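Local coordinates for protein alpha-L-rhamnosidase (Streptomyces avermitilis, PDB 3W5M) that hydrolyses terminal non-reducing alpha-L-rhamnose residues from alpha-L-rhamnosides, including citrus flavonoids and gum arabic, and carries a calcium-dependent rhamnose-binding module, at residues A[871-875]-A[948-953]. Sequence-based numbering, arbitrary orientation.
Sequences YRLLH and RPGGEV
Tyr871 and His875, one turn apart on helix 867-875 of the catalytic (alpha/alpha)6-barrel, pack on a type II' turn, Gly950 to Val953, in the loop between strands 942-945 and 955-962 of the C-terminal beta-sandwich. The Tyr871 ring lies flat against the turn backbone: Gly950 CA makes a CH-pi contact 3.7 Å from the ring centroid, and Gly951 N sits over the same face, offset toward the rim. A CB on Gly950 would run into the Tyr871 ring, and one on Gly951 into both Tyr871 and His875; the positive phi of Gly951 also favours glycine. At the far end Tyr871 OH donates to Arg948 O (2.8 Å), tilted 30° from the carbonyl plane, while CE1 meets Val953 CG2 at 3.6 Å. Trp925 meets the tyrosine edge-to-face. With an alanine here the hydroxyl and ring are gone, and Arg948 O would probably be left without this donor while a gap opened against Gly950 and Gly951. His875, its CG beside the backbone N (chi1 -72°), brings the edge of its imidazole to Gly951 CA. The extended Glu952 chain runs past it in the opposite direction, its carboxylate stacked on the imidazole with the two planes 24° apart; Glu952 CG stands 3.6 Å from the imidazole centroid, almost on the ring normal.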
loop_
_atom_site.group_PDB
_atom_site.type_symbol
_atom_site.label_atom_id
_atom_site.label_comp_id
_atom_site.label_asym_id
_atom_site.label_seq_id
_atom_site.Cartn_x
_atom_site.Cartn_y
_atom_site.Cartn_z
ATOM N N TYR A 871 10.825 -26.729 -14.065
ATOM C CA TYR A 871 9.611 -26.769 -14.866
ATOM C C TYR A 871 8.571 -27.698 -14.254
ATOM O O TYR A 871 7.380 -27.414 -14.325
ATOM C CB TYR A 871 9.908 -27.167 -16.301
ATOM C CG TYR A 871 10.192 -25.989 -17.219
ATOM C CD1 TYR A 871 9.148 -25.168 -17.675
ATOM C CD2 TYR A 871 11.502 -25.697 -17.641
ATOM C CE1 TYR A 871 9.400 -24.101 -18.514
ATOM C CE2 TYR A 871 11.761 -24.631 -18.488
ATOM C CZ TYR A 871 10.704 -23.838 -18.918
ATOM O OH TYR A 871 10.928 -22.798 -19.761
ATOM N N ARG A 872 9.029 -28.792 -13.649
ATOM C CA ARG A 872 8.120 -29.773 -13.057
ATOM C C ARG A 872 7.318 -29.111 -11.937
ATOM O O ARG A 872 6.083 -29.218 -11.890
ATOM C CB ARG A 872 8.894 -30.990 -12.533
ATOM C CG ARG A 872 8.021 -32.173 -12.123
ATOM C CD ARG A 872 7.498 -32.975 -13.316
ATOM N NE ARG A 872 6.962 -34.274 -12.897
ATOM C CZ ARG A 872 7.679 -35.396 -12.801
ATOM N NH1 ARG A 872 8.973 -35.406 -13.101
ATOM N NH2 ARG A 872 7.100 -36.520 -12.406
ATOM N N LEU A 873 8.035 -28.416 -11.061
ATOM C CA LEU A 873 7.422 -27.606 -10.019
ATOM C C LEU A 873 6.526 -26.516 -10.585
ATOM O O LEU A 873 5.432 -26.282 -10.067
ATOM C CB LEU A 873 8.481 -26.986 -9.113
ATOM C CG LEU A 873 9.313 -27.989 -8.329
ATOM C CD1 LEU A 873 10.252 -27.233 -7.431
ATOM C CD2 LEU A 873 8.407 -28.903 -7.517
ATOM N N LEU A 874 6.983 -25.866 -11.651
ATOM C CA LEU A 874 6.245 -24.746 -12.229
ATOM C C LEU A 874 4.882 -25.179 -12.780
ATOM O O LEU A 874 3.877 -24.492 -12.562
ATOM C CB LEU A 874 7.065 -24.010 -13.306
ATOM C CG LEU A 874 6.400 -22.732 -13.832
ATOM C CD1 LEU A 874 6.504 -21.603 -12.814
ATOM C CD2 LEU A 874 7.014 -22.315 -15.166
ATOM N N HIS A 875 4.856 -26.318 -13.477
ATOM C CA HIS A 875 3.645 -26.803 -14.156
ATOM C C HIS A 875 2.763 -27.676 -13.266
ATOM O O HIS A 875 1.670 -28.081 -13.682
ATOM C CB HIS A 875 4.014 -27.600 -15.408
ATOM C CG HIS A 875 4.530 -26.760 -16.525
ATOM N ND1 HIS A 875 3.821 -25.699 -17.045
ATOM C CD2 HIS A 875 5.679 -26.831 -17.232
ATOM C CE1 HIS A 875 4.520 -25.144 -18.020
ATOM N NE2 HIS A 875 5.646 -25.820 -18.158
ATOM N N ARG A 948 15.295 -20.743 -21.741
ATOM C CA ARG A 948 15.506 -22.161 -21.568
ATOM C C ARG A 948 14.193 -22.907 -21.745
ATOM O O ARG A 948 13.493 -23.136 -20.757
ATOM C CB ARG A 948 16.085 -22.438 -20.183
ATOM C CG ARG A 948 17.382 -21.713 -19.873
ATOM C CD ARG A 948 17.536 -21.618 -18.380
ATOM N NE ARG A 948 18.877 -21.251 -17.923
ATOM C CZ ARG A 948 19.861 -22.121 -17.718
ATOM N NH1 ARG A 948 19.675 -23.407 -17.971
ATOM N NH2 ARG A 948 21.031 -21.707 -17.260
ATOM N N PRO A 949 13.861 -23.308 -22.990
ATOM C CA PRO A 949 12.648 -24.090 -23.241
ATOM C C PRO A 949 12.645 -25.353 -22.390
ATOM O O PRO A 949 13.712 -25.836 -21.985
ATOM C CB PRO A 949 12.752 -24.446 -24.728
ATOM C CG PRO A 949 13.701 -23.445 -25.300
ATOM C CD PRO A 949 14.691 -23.211 -24.204
ATOM N N GLY A 950 11.449 -25.858 -22.092
ATOM C CA GLY A 950 11.281 -26.909 -21.094
ATOM C C GLY A 950 9.806 -27.013 -20.764
ATOM O O GLY A 950 8.987 -26.238 -21.299
ATOM N N GLY A 951 9.457 -27.958 -19.893
ATOM C CA GLY A 951 8.051 -28.201 -19.546
ATOM C C GLY A 951 7.161 -28.181 -20.773
ATOM O O GLY A 951 7.476 -28.806 -21.782
ATOM N N GLU A 952 6.082 -27.405 -20.721
ATOM C CA GLU A 952 5.102 -27.390 -21.790
ATOM C C GLU A 952 5.266 -26.150 -22.630
ATOM O O GLU A 952 4.421 -25.866 -23.489
ATOM C CB GLU A 952 3.671 -27.412 -21.227
ATOM C CG GLU A 952 3.476 -28.217 -19.952
ATOM C CD GLU A 952 2.061 -28.109 -19.375
ATOM O OE1 GLU A 952 1.156 -27.552 -20.041
ATOM O OE2 GLU A 952 1.861 -28.584 -18.239
ATOM N N VAL A 953 6.336 -25.390 -22.380
ATOM C CA VAL A 953 6.507 -24.119 -23.080
ATOM C C VAL A 953 7.239 -24.330 -24.406
ATOM O O VAL A 953 8.383 -24.748 -24.417
ATOM C CB VAL A 953 7.271 -23.056 -22.238
ATOM C CG1 VAL A 953 7.123 -21.687 -22.898
ATOM C CG2 VAL A 953 6.788 -23.021 -20.793
#